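Local coordinates for protein mandelate racemase/muconate lactonizing enzyme (Jannaschia sp., PDB 4J3Z) that probably catalyses an isomerase-type reaction of the enolase superfamily, abstracting a proton beside a substrate carboxylate to form a metal-stabilised enolate, at residues D[115-119]-D[290-294]; D[103-108]-D[363-367]; D[256-261]-D[277-283]; D[26-30]-D[97-101]. All coordinates share one frame; numbering follows the deposited sequence.

How the contacts relate
Contacts 2 and 4 both lie on helix 89-109, their centres about 11 Å apart: 97-101 packs on the antiparallel sheet of the N-terminal domain, while 103-108 receives the loop 363-367. Contact 1 touches both, its centre about 12 and about 16 Å from those of contacts 2 and 4, so the start of helix 290-302 of the barrel rests on that same helix. Contact 3 stands apart among the barrel strands, its centre about 18 and about 25 Å from those of contacts 1 and 4. Along the chain contact 4 closes first; contact 2 then encloses contact 1, which encloses contact 3. Helix 89-109 thus lies between the N-terminal sheet and elements of the C-terminal domain, touching both.

Contact 1 of 4, residues D[115-119]-D[290-294]; sequences WAMLG and IWEGK
Lys294 NZ has two partners: it donates to Leu118 O at 3.0 Å, and it forms a salt bridge with Glu72 of the second subunit. The carbonyl is met nearly head-on, with a C=O...N angle of 167°. Two successive bends in the lysine chain, chi2 -62° and chi3 -77°, fold it back across the leucine, and its own methylenes pack there before the ammonium group arrives: Lys294 CG lies 3.7 Å from Leu118 CD2, and Lys294 CE is also close to the same carbonyl oxygen. Leu118 carries most of the contact on its side. It sits in the loop after helix 89-109, just past a short 3-10 turn, and its partners come from the first turn of helix 290-302, so the contact joins the N-terminal domain to the barrel domain, the two-domain arrangement of the mandelate racemase and muconate lactonizing enzymes. The two leucine methyls divide the helix between them. Leu118 CD1 reaches Ile290 CG2 at 3.7 Å, the two side chains crossing at about a right angle. Leu118 CD2 instead comes to the edge of the Trp291 indole, near the ring plane, at 3.9 Å from Trp291 CE3. Met117 O also lies near that plane at the edge of the ring, 4.3 Å from Trp291 CZ3. The indole nitrogen of Trp291 is taken up by Glu72 of its own chain.

Contact 2 of 4, residues D[103-108]-D[363-367]; sequences WDILGK and PGLGI
Asp104 OD1 takes the backbone N-H of Leu365 in a short, nearly straight bond, 2.6 Å from Leu365 N with an angle of 170° at the hydrogen. This is the dense half of the contact. A chi1 of -158° turns the carboxylate of Asp104 away from its own backbone N and out toward the loop, and Leu365 CB packs 3.5 Å from Asp104 OD1. Beside it two glycines let the chains meet backbone to backbone: Gly107 CA and Gly364 CA are 3.5 Å apart, and a beta carbon on Gly107 would run into Gly364 CA. Pro363 CB rests 3.3 Å from Gly107 O. The other half is looser and wetter. There the partly exposed Lys108 extends alongside, and a water joins its NZ, Asp104 OD2 and Ile367 O, each at 2.9 Å; Lys108 NZ also donates to Thr36 O, and Asp104 OD2 accepts from Leu38 N. Replacing Asp104 with an alanine would probably leave the amides of Leu365 and Leu38 without their acceptor and the water without one of its three holders. Pro363 to Gly366 form a type II' beta turn, with Gly364 at the positive-phi second position (phi 65°) that this turn favours; here it docks a loop of the C-terminal domain onto a helix of the N-terminal domain.

Contact 3 of 4, residues D[256-261]-D[277-283]; sequences PIATGE and ARILQPA
Thr259 has its OG1 anti to the backbone N (chi1 -152°), which puts CG2 between the backbone N and the carbonyl carbon and brings it to Ala277 CB, 3.9 Å away. In Gln281 a chi1 of -39° starts a chain that then runs extended (chi2 165°) back across the neighbouring strand, with Gln281 CG 3.7 Å from Thr259 O and the end of the side chain over Ala258. The backbones join as parallel strands. Thr259 N donates to Ile279 O at 2.9 Å, and Gln281 N to Thr259 O at 2.7 Å. Ile257 O serves two donors: Arg278 N approaches in the carbonyl plane at 3.0 Å, whereas Ile279 N comes from above it at 3.2 Å. Ala258 CB and Ile279 CB sit on one face, only 3.4 Å apart. An alanine in place of Gln281 would probably uncover Ala258 and take away the packing the long side chain also gives against Trp233 and Glu235. Strand 257-259, helix 266-274 and strand 279-280 form a beta-alpha-beta crossover, the repeating unit of the modified TIM barrel in this superfamily. Strand 233-235 pairs with the far edge of 257-259, and strand 306-307 with that of 279-280. Thr259 and Leu280 turn to helix 266-274, Thr259 and Ala277 also meet Leu246 of helix 246-252, and Ala258 and Ile279 pack against Trp233.

Contact 4 of 4, residues D[26-30]-D[97-101]; sequences LVRVT and GLEMA
Val27 CG2 touches segment 97-101 of helix 89-109 at three points. It lies 3.6 Å from Gly97 O, 3.8 Å from Leu98 CD2 and 4.3 Å from Ala101 CB, so one methyl meets the backbone and two side chains at once. Leu98 CG stands beside its backbone N (chi1 -45°), which carries CD2 round toward the strand, where it meets both methyls of Val27 and crosses that side chain at about a right angle. Two residues further along the strand, Val29 CG2 packs on Ala101 CB at 3.8 Å. The side chains that meet are all apolar, and no hydrogen bond passes between the segments. The second shell comes from helix 48-62, where Ile55 touches Val27 and Leu98, and Phe59 touches Val29 and Leu98; Leu7 of strand 4-12 meets both valines. The axes of segments 26-30 and 97-101 approach to 8.1 Å and cross at -44°. Behind, Glu99 accepts from Ile290 N and Trp291 N at the start of helix 290-302. Strand 24-31 is the middle one of the three-stranded antiparallel sheet, flanked by 4-12 and 36-41, with helices 89-109 and 48-62 packed on the face that carries Val27 and Val29.

Contact 1 of 4, residues D[115-119]-D[290-294]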
loop_
_atom_site.group_PDB
_atom_site.type_symbol
_atom_site.label_atom_id
_atom_site.label_comp_id
_atom_site.label_asym_id
_atom_site.label_seq_id
_atom_site.Cartn_x
_atom_site.Cartn_y
_atom_site.Cartn_z
ATOM N N TRP D 115 -38.108 11.191 12.901
ATOM C CA TRP D 115 -36.797 11.867 12.949
ATOM C C TRP D 115 -36.328 12.192 14.363
ATOM O O TRP D 115 -35.138 12.153 14.649
ATOM C CB TRP D 115 -36.710 13.106 12.042
ATOM C CG TRP D 115 -37.770 14.173 12.243
ATOM C CD1 TRP D 115 -38.838 14.412 11.436
ATOM C CD2 TRP D 115 -37.835 15.156 13.294
ATOM N NE1 TRP D 115 -39.574 15.471 11.921
ATOM C CE2 TRP D 115 -38.977 15.948 13.055
ATOM C CE3 TRP D 115 -37.040 15.444 14.411
ATOM C CZ2 TRP D 115 -39.350 17.001 13.897
ATOM C CZ3 TRP D 115 -37.413 16.490 15.249
ATOM C CH2 TRP D 115 -38.555 17.253 14.986
ATOM N N ALA D 116 -37.279 12.471 15.252
ATOM C CA ALA D 116 -36.970 12.819 16.636
ATOM C C ALA D 116 -36.447 11.631 17.461
ATOM O O ALA D 116 -36.212 11.758 18.664
ATOM C CB ALA D 116 -38.188 13.458 17.295
ATOM N N MET D 117 -36.267 10.481 16.808
ATOM C CA MET D 117 -35.726 9.289 17.465
ATOM C C MET D 117 -34.387 8.871 16.836
ATOM O O MET D 117 -33.786 7.846 17.204
ATOM C CB MET D 117 -36.750 8.156 17.426
ATOM C CG MET D 117 -38.055 8.487 18.144
ATOM S SD MET D 117 -39.305 7.188 18.069
ATOM C CE MET D 117 -39.645 7.145 16.309
ATOM N N LEU D 118 -33.925 9.694 15.895
ATOM C CA LEU D 118 -32.701 9.435 15.148
ATOM C C LEU D 118 -31.699 10.579 15.289
ATOM O O LEU D 118 -30.749 10.679 14.508
ATOM C CB LEU D 118 -33.023 9.221 13.666
ATOM C CG LEU D 118 -34.019 8.157 13.196
ATOM C CD1 LEU D 118 -34.343 8.417 11.732
ATOM C CD2 LEU D 118 -33.481 6.743 13.377
ATOM N N GLY D 119 -31.903 11.450 16.272
ATOM C CA GLY D 119 -30.973 12.562 16.488
ATOM C C GLY D 119 -31.621 13.927 16.349
ATOM O O GLY D 119 -30.941 14.960 16.403
ATOM N N ILE D 290 -34.443 1.937 8.210
ATOM C CA ILE D 290 -34.157 3.299 8.682
ATOM C C ILE D 290 -32.950 3.360 9.631
ATOM O O ILE D 290 -32.136 4.282 9.538
ATOM C CB ILE D 290 -35.400 3.907 9.359
ATOM C CG1 ILE D 290 -36.611 3.794 8.426
ATOM C CG2 ILE D 290 -35.146 5.349 9.775
ATOM C CD1 ILE D 290 -37.935 4.130 9.073
ATOM N N TRP D 291 -32.831 2.373 10.518
ATOM C CA TRP D 291 -31.755 2.323 11.510
ATOM C C TRP D 291 -30.440 1.939 10.853
ATOM O O TRP D 291 -29.399 2.538 11.136
ATOM C CB TRP D 291 -32.109 1.356 12.647
ATOM C CG TRP D 291 -31.191 1.412 13.836
ATOM C CD1 TRP D 291 -30.255 0.480 14.189
ATOM C CD2 TRP D 291 -31.120 2.444 14.824
ATOM N NE1 TRP D 291 -29.602 0.870 15.337
ATOM C CE2 TRP D 291 -30.110 2.072 15.749
ATOM C CE3 TRP D 291 -31.811 3.647 15.024
ATOM C CZ2 TRP D 291 -29.779 2.857 16.861
ATOM C CZ3 TRP D 291 -31.484 4.429 16.124
ATOM C CH2 TRP D 291 -30.471 4.028 17.034
ATOM N N GLU D 292 -30.487 0.956 9.959
ATOM C CA GLU D 292 -29.328 0.643 9.134
ATOM C C GLU D 292 -28.921 1.891 8.342
ATOM O O GLU D 292 -27.749 2.255 8.312
ATOM C CB GLU D 292 -29.613 -0.566 8.233
ATOM C CG GLU D 292 -28.373 -1.329 7.754
ATOM C CD GLU D 292 -27.605 -2.062 8.865
ATOM O OE1 GLU D 292 -28.053 -2.069 10.044
ATOM O OE2 GLU D 292 -26.529 -2.632 8.557
ATOM N N GLY D 293 -29.905 2.564 7.743
ATOM C CA GLY D 293 -29.690 3.842 7.037
ATOM C C GLY D 293 -28.887 4.833 7.851
ATOM O O GLY D 293 -27.914 5.404 7.352
ATOM N N LYS D 294 -29.280 5.021 9.117
ATOM C CA LYS D 294 -28.515 5.849 10.059
ATOM C C LYS D 294 -27.065 5.396 10.209
ATOM O O LYS D 294 -26.155 6.229 10.288
ATOM C CB LYS D 294 -29.174 5.879 11.446
ATOM C CG LYS D 294 -30.244 6.938 11.639
ATOM C CD LYS D 294 -29.712 8.359 11.479
ATOM C CE LYS D 294 -28.928 8.824 12.693
ATOM N NZ LYS D 294 -28.556 10.252 12.502
#

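Contact 2 of 4, residues D[103-108]-D[363-367]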
loop_
_atom_site.group_PDB
_atom_site.type_symbol
_atom_site.label_atom_id
_atom_site.label_comp_id
_atom_site.label_asym_id
_atom_site.label_seq_id
_atom_site.Cartn_x
_atom_site.Cartn_y
_atom_site.Cartn_z
ATOM N N TRP D 103 -40.541 1.510 13.328
ATOM C CA TRP D 103 -40.321 2.944 13.584
ATOM C C TRP D 103 -41.608 3.774 13.486
ATOM O O TRP D 103 -41.765 4.778 14.189
ATOM C CB TRP D 103 -39.266 3.511 12.631
ATOM C CG TRP D 103 -37.863 3.087 12.932
ATOM C CD1 TRP D 103 -37.077 2.245 12.188
ATOM C CD2 TRP D 103 -37.068 3.496 14.051
ATOM N NE1 TRP D 103 -35.838 2.102 12.783
ATOM C CE2 TRP D 103 -35.814 2.851 13.933
ATOM C CE3 TRP D 103 -37.300 4.329 15.154
ATOM C CZ2 TRP D 103 -34.798 3.026 14.869
ATOM C CZ3 TRP D 103 -36.281 4.497 16.090
ATOM C CH2 TRP D 103 -35.051 3.851 15.939
ATOM N N ASP D 104 -42.519 3.361 12.606
ATOM C CA ASP D 104 -43.848 3.988 12.504
ATOM C C ASP D 104 -44.680 3.727 13.765
ATOM O O ASP D 104 -45.307 4.643 14.296
ATOM C CB ASP D 104 -44.583 3.508 11.244
ATOM C CG ASP D 104 -45.687 4.464 10.798
ATOM O OD1 ASP D 104 -45.569 5.691 11.048
ATOM O OD2 ASP D 104 -46.680 3.987 10.195
ATOM N N ILE D 105 -44.661 2.486 14.257
ATOM C CA ILE D 105 -45.355 2.134 15.513
ATOM C C ILE D 105 -44.702 2.793 16.729
ATOM O O ILE D 105 -45.391 3.165 17.673
ATOM C CB ILE D 105 -45.423 0.604 15.740
ATOM C CG1 ILE D 105 -46.347 -0.058 14.716
ATOM C CG2 ILE D 105 -45.866 0.284 17.167
ATOM C CD1 ILE D 105 -46.145 -1.549 14.586
ATOM N N LEU D 106 -43.379 2.932 16.707
ATOM C CA LEU D 106 -42.662 3.594 17.800
ATOM C C LEU D 106 -43.013 5.085 17.857
ATOM O O LEU D 106 -43.213 5.646 18.939
ATOM C CB LEU D 106 -41.148 3.400 17.665
ATOM C CG LEU D 106 -40.567 1.978 17.665
ATOM C CD1 LEU D 106 -39.041 2.027 17.687
ATOM C CD2 LEU D 106 -41.101 1.150 18.826
ATOM N N GLY D 107 -43.085 5.718 16.689
ATOM C CA GLY D 107 -43.506 7.114 16.581
ATOM C C GLY D 107 -44.934 7.373 17.052
ATOM O O GLY D 107 -45.219 8.422 17.623
ATOM N N LYS D 108 -45.832 6.413 16.831
ATOM C CA LYS D 108 -47.211 6.525 17.320
ATOM C C LYS D 108 -47.352 6.245 18.826
ATOM O O LYS D 108 -48.155 6.902 19.513
ATOM C CB LYS D 108 -48.148 5.620 16.522
ATOM C CG LYS D 108 -48.435 6.110 15.112
ATOM C CD LYS D 108 -49.281 5.103 14.356
ATOM C CE LYS D 108 -49.448 5.519 12.902
ATOM N NZ LYS D 108 -50.334 4.593 12.151
ATOM N N PRO D 363 -46.781 12.176 14.358
ATOM C CA PRO D 363 -46.117 11.029 14.984
ATOM C C PRO D 363 -45.882 9.912 13.970
ATOM O O PRO D 363 -46.605 9.818 12.972
ATOM C CB PRO D 363 -47.125 10.576 16.048
ATOM C CG PRO D 363 -48.025 11.750 16.265
ATOM C CD PRO D 363 -48.131 12.389 14.915
ATOM N N GLY D 364 -44.885 9.070 14.227
ATOM C CA GLY D 364 -44.536 7.993 13.304
ATOM C C GLY D 364 -44.024 8.593 12.015
ATOM O O GLY D 364 -43.350 9.618 12.027
ATOM N N LEU D 365 -44.359 7.963 10.896
ATOM C CA LEU D 365 -43.915 8.455 9.600
ATOM C C LEU D 365 -44.858 9.527 9.079
ATOM O O LEU D 365 -44.559 10.202 8.088
ATOM C CB LEU D 365 -43.744 7.303 8.598
ATOM C CG LEU D 365 -42.683 6.263 8.961
ATOM C CD1 LEU D 365 -42.740 5.053 8.033
ATOM C CD2 LEU D 365 -41.290 6.878 8.960
ATOM N N GLY D 366 -45.989 9.683 9.770
ATOM C CA GLY D 366 -46.999 10.696 9.453
ATOM C C GLY D 366 -47.839 10.313 8.250
ATOM O O GLY D 366 -48.592 11.140 7.721
ATOM N N ILE D 367 -47.701 9.062 7.815
ATOM C CA ILE D 367 -48.419 8.556 6.643
ATOM C C ILE D 367 -49.374 7.423 7.008
ATOM O O ILE D 367 -48.994 6.455 7.672
ATOM C CB ILE D 367 -47.463 8.115 5.503
ATOM C CG1 ILE D 367 -46.381 7.152 6.026
ATOM C CG2 ILE D 367 -46.820 9.334 4.852
ATOM C CD1 ILE D 367 -45.547 6.492 4.949
HETATM O O HOH W 1 -49.448 4.264 9.446
#

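Contact 3 of 4, residues D[256-261]-D[277-283]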
loop_
_atom_site.group_PDB
_atom_site.type_symbol
_atom_site.label_atom_id
_atom_site.label_comp_id
_atom_site.label_asym_id
_atom_site.label_seq_id
_atom_site.Cartn_x
_atom_site.Cartn_y
_atom_site.Cartn_z
ATOM N N PRO D 256 -17.467 13.579 -8.410
ATOM C CA PRO D 256 -17.820 12.739 -7.261
ATOM C C PRO D 256 -18.590 11.477 -7.675
ATOM O O PRO D 256 -19.406 11.530 -8.597
ATOM C CB PRO D 256 -18.709 13.650 -6.396
ATOM C CG PRO D 256 -18.789 14.976 -7.099
ATOM C CD PRO D 256 -17.749 15.005 -8.172
ATOM N N ILE D 257 -18.317 10.350 -7.008
ATOM C CA ILE D 257 -18.946 9.077 -7.374
ATOM C C ILE D 257 -20.025 8.679 -6.383
ATOM O O ILE D 257 -19.740 8.427 -5.211
ATOM C CB ILE D 257 -17.921 7.925 -7.566
ATOM C CG1 ILE D 257 -16.733 8.372 -8.434
ATOM C CG2 ILE D 257 -18.590 6.694 -8.184
ATOM C CD1 ILE D 257 -17.054 8.631 -9.898
ATOM N N ALA D 258 -21.239 8.612 -6.868
ATOM C CA ALA D 258 -22.359 8.193 -6.088
ATOM C C ALA D 258 -22.842 6.805 -6.441
ATOM O O ALA D 258 -22.785 6.421 -7.539
ATOM C CB ALA D 258 -23.452 9.196 -6.205
ATOM N N THR D 259 -23.271 6.057 -5.448
ATOM C CA THR D 259 -23.644 4.668 -5.575
ATOM C C THR D 259 -24.377 4.101 -4.363
ATOM O O THR D 259 -24.559 4.737 -3.393
ATOM C CB THR D 259 -22.418 3.833 -5.938
ATOM O OG1 THR D 259 -22.810 2.689 -6.662
ATOM C CG2 THR D 259 -21.628 3.456 -4.749
ATOM N N GLY D 260 -24.740 2.844 -4.441
ATOM C CA GLY D 260 -25.336 2.146 -3.340
ATOM C C GLY D 260 -26.807 1.851 -3.294
ATOM O O GLY D 260 -27.261 1.383 -2.328
ATOM N N GLU D 261 -27.536 2.110 -4.351
ATOM C CA GLU D 261 -28.966 1.766 -4.433
ATOM C C GLU D 261 -29.183 0.261 -4.522
ATOM O O GLU D 261 -30.221 -0.251 -4.090
ATOM C CB GLU D 261 -29.669 2.487 -5.594
ATOM C CG GLU D 261 -29.682 1.739 -6.916
ATOM C CD GLU D 261 -30.919 2.036 -7.745
ATOM O OE1 GLU D 261 -30.950 3.094 -8.413
ATOM O OE2 GLU D 261 -31.858 1.200 -7.743
ATOM N N ALA D 277 -16.198 5.896 -3.427
ATOM C CA ALA D 277 -17.492 6.551 -3.510
ATOM C C ALA D 277 -17.563 7.585 -2.402
ATOM O O ALA D 277 -17.151 7.316 -1.278
ATOM C CB ALA D 277 -18.624 5.541 -3.371
ATOM N N ARG D 278 -18.071 8.775 -2.716
ATOM C CA ARG D 278 -18.233 9.801 -1.686
ATOM C C ARG D 278 -19.684 10.196 -1.512
ATOM O O ARG D 278 -20.018 11.033 -0.667
ATOM C CB ARG D 278 -17.341 11.020 -1.965
ATOM C CG ARG D 278 -15.851 10.796 -1.684
ATOM C CD ARG D 278 -15.582 10.545 -0.199
ATOM N NE ARG D 278 -14.218 10.061 0.060
ATOM C CZ ARG D 278 -13.877 8.778 0.149
ATOM N NH1 ARG D 278 -14.800 7.834 0.010
ATOM N NH2 ARG D 278 -12.613 8.435 0.394
ATOM N N ILE D 279 -20.559 9.596 -2.312
ATOM C CA ILE D 279 -21.994 9.797 -2.141
ATOM C C ILE D 279 -22.673 8.450 -2.154
ATOM O O ILE D 279 -22.613 7.739 -3.152
ATOM C CB ILE D 279 -22.597 10.698 -3.241
ATOM C CG1 ILE D 279 -21.769 11.976 -3.403
ATOM C CG2 ILE D 279 -24.066 10.991 -2.954
ATOM C CD1 ILE D 279 -22.436 13.045 -4.239
ATOM N N LEU D 280 -23.299 8.099 -1.031
ATOM C CA LEU D 280 -24.000 6.817 -0.892
ATOM C C LEU D 280 -25.489 7.035 -0.997
ATOM O O LEU D 280 -26.028 7.974 -0.415
ATOM C CB LEU D 280 -23.689 6.146 0.450
ATOM C CG LEU D 280 -22.210 5.963 0.781
ATOM C CD1 LEU D 280 -22.082 5.318 2.146
ATOM C CD2 LEU D 280 -21.492 5.151 -0.294
ATOM N N GLN D 281 -26.148 6.143 -1.727
ATOM C CA GLN D 281 -27.568 6.268 -1.996
ATOM C C GLN D 281 -28.256 4.973 -1.619
ATOM O O GLN D 281 -28.538 4.145 -2.471
ATOM C CB GLN D 281 -27.805 6.592 -3.472
ATOM C CG GLN D 281 -26.800 7.568 -4.068
ATOM C CD GLN D 281 -26.849 7.584 -5.576
ATOM O OE1 GLN D 281 -26.778 6.540 -6.225
ATOM N NE2 GLN D 281 -26.976 8.767 -6.144
ATOM N N PRO D 282 -28.522 4.775 -0.328
ATOM C CA PRO D 282 -29.243 3.553 -0.070
ATOM C C PRO D 282 -30.687 3.675 -0.534
ATOM O O PRO D 282 -31.266 4.770 -0.513
ATOM C CB PRO D 282 -29.167 3.412 1.455
ATOM C CG PRO D 282 -28.973 4.788 1.963
ATOM C CD PRO D 282 -28.206 5.523 0.903
ATOM N N ALA D 283 -31.248 2.558 -0.982
ATOM C CA ALA D 283 -32.691 2.416 -1.045
ATOM C C ALA D 283 -33.025 1.757 0.276
ATOM O O ALA D 283 -32.611 0.616 0.545
ATOM C CB ALA D 283 -33.101 1.548 -2.217
#

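Contact 4 of 4, residues D[26-30]-D[97-101]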
loop_
_atom_site.group_PDB
_atom_site.type_symbol
_atom_site.label_atom_id
_atom_site.label_comp_id
_atom_site.label_asym_id
_atom_site.label_seq_id
_atom_site.Cartn_x
_atom_site.Cartn_y
_atom_site.Cartn_z
ATOM N N LEU D 26 -45.817 -2.878 -0.236
ATOM C CA LEU D 26 -46.060 -2.219 1.049
ATOM C C LEU D 26 -46.493 -3.209 2.121
ATOM O O LEU D 26 -47.263 -4.127 1.842
ATOM C CB LEU D 26 -47.116 -1.125 0.902
ATOM C CG LEU D 26 -47.037 -0.118 -0.245
ATOM C CD1 LEU D 26 -48.055 0.987 -0.008
ATOM C CD2 LEU D 26 -45.637 0.468 -0.407
ATOM N N VAL D 27 -45.983 -3.009 3.337
ATOM C CA VAL D 27 -46.356 -3.808 4.505
ATOM C C VAL D 27 -47.030 -2.934 5.577
ATOM O O VAL D 27 -46.630 -1.789 5.804
ATOM C CB VAL D 27 -45.145 -4.572 5.110
ATOM C CG1 VAL D 27 -44.387 -5.351 4.037
ATOM C CG2 VAL D 27 -44.201 -3.643 5.870
ATOM N N ARG D 28 -48.065 -3.469 6.214
ATOM C CA ARG D 28 -48.702 -2.795 7.347
ATOM C C ARG D 28 -48.779 -3.744 8.541
ATOM O O ARG D 28 -49.583 -4.675 8.547
ATOM C CB ARG D 28 -50.099 -2.298 6.968
ATOM C CG ARG D 28 -50.808 -1.520 8.065
ATOM C CD ARG D 28 -52.307 -1.709 7.931
ATOM N NE ARG D 28 -52.935 -0.560 7.300
ATOM C CZ ARG D 28 -53.939 -0.616 6.431
ATOM N NH1 ARG D 28 -54.441 -1.788 6.047
ATOM N NH2 ARG D 28 -54.431 0.518 5.932
ATOM N N VAL D 29 -47.917 -3.510 9.532
ATOM C CA VAL D 29 -47.849 -4.326 10.747
ATOM C C VAL D 29 -48.752 -3.750 11.842
ATOM O O VAL D 29 -48.682 -2.553 12.125
ATOM C CB VAL D 29 -46.398 -4.418 11.284
ATOM C CG1 VAL D 29 -46.343 -5.193 12.599
ATOM C CG2 VAL D 29 -45.478 -5.060 10.257
ATOM N N THR D 30 -49.574 -4.608 12.458
ATOM C CA THR D 30 -50.397 -4.249 13.627
ATOM C C THR D 30 -49.844 -4.882 14.911
ATOM O O THR D 30 -49.391 -6.033 14.909
ATOM C CB THR D 30 -51.874 -4.696 13.452
ATOM O OG1 THR D 30 -52.438 -4.065 12.304
ATOM C CG2 THR D 30 -52.733 -4.323 14.670
ATOM N N GLY D 97 -38.566 -3.223 4.989
ATOM C CA GLY D 97 -39.975 -2.856 4.964
ATOM C C GLY D 97 -40.579 -2.938 6.347
ATOM O O GLY D 97 -41.153 -1.967 6.847
ATOM N N LEU D 98 -40.409 -4.097 6.975
ATOM C CA LEU D 98 -40.953 -4.365 8.307
ATOM C C LEU D 98 -40.334 -3.484 9.395
ATOM O O LEU D 98 -41.058 -2.986 10.271
ATOM C CB LEU D 98 -40.799 -5.847 8.647
ATOM C CG LEU D 98 -41.182 -6.828 7.527
ATOM C CD1 LEU D 98 -40.710 -8.233 7.879
ATOM C CD2 LEU D 98 -42.681 -6.809 7.227
ATOM N N GLU D 99 -39.062 -3.210 9.293
ATOM C CA GLU D 99 -38.363 -2.346 10.201
ATOM C C GLU D 99 -38.858 -0.920 10.154
ATOM O O GLU D 99 -39.036 -0.306 11.165
ATOM C CB GLU D 99 -36.841 -2.445 9.931
ATOM C CG GLU D 99 -35.928 -1.698 10.857
ATOM C CD GLU D 99 -35.418 -0.404 10.293
ATOM O OE1 GLU D 99 -36.106 0.280 9.563
ATOM O OE2 GLU D 99 -34.306 -0.072 10.586
ATOM N N MET D 100 -39.080 -0.416 8.959
ATOM C CA MET D 100 -39.764 0.880 8.791
ATOM C C MET D 100 -41.109 0.892 9.525
ATOM O O MET D 100 -41.466 1.881 10.176
ATOM C CB MET D 100 -40.024 1.202 7.323
ATOM C CG MET D 100 -38.813 1.318 6.405
ATOM S SD MET D 100 -39.472 1.684 4.776
ATOM C CE MET D 100 -38.011 1.678 3.742
ATOM N N ALA D 101 -41.850 -0.215 9.417
ATOM C CA ALA D 101 -43.164 -0.349 10.065
ATOM C C ALA D 101 -43.058 -0.250 11.582
ATOM O O ALA D 101 -43.946 0.307 12.231
ATOM C CB ALA D 101 -43.846 -1.652 9.656
#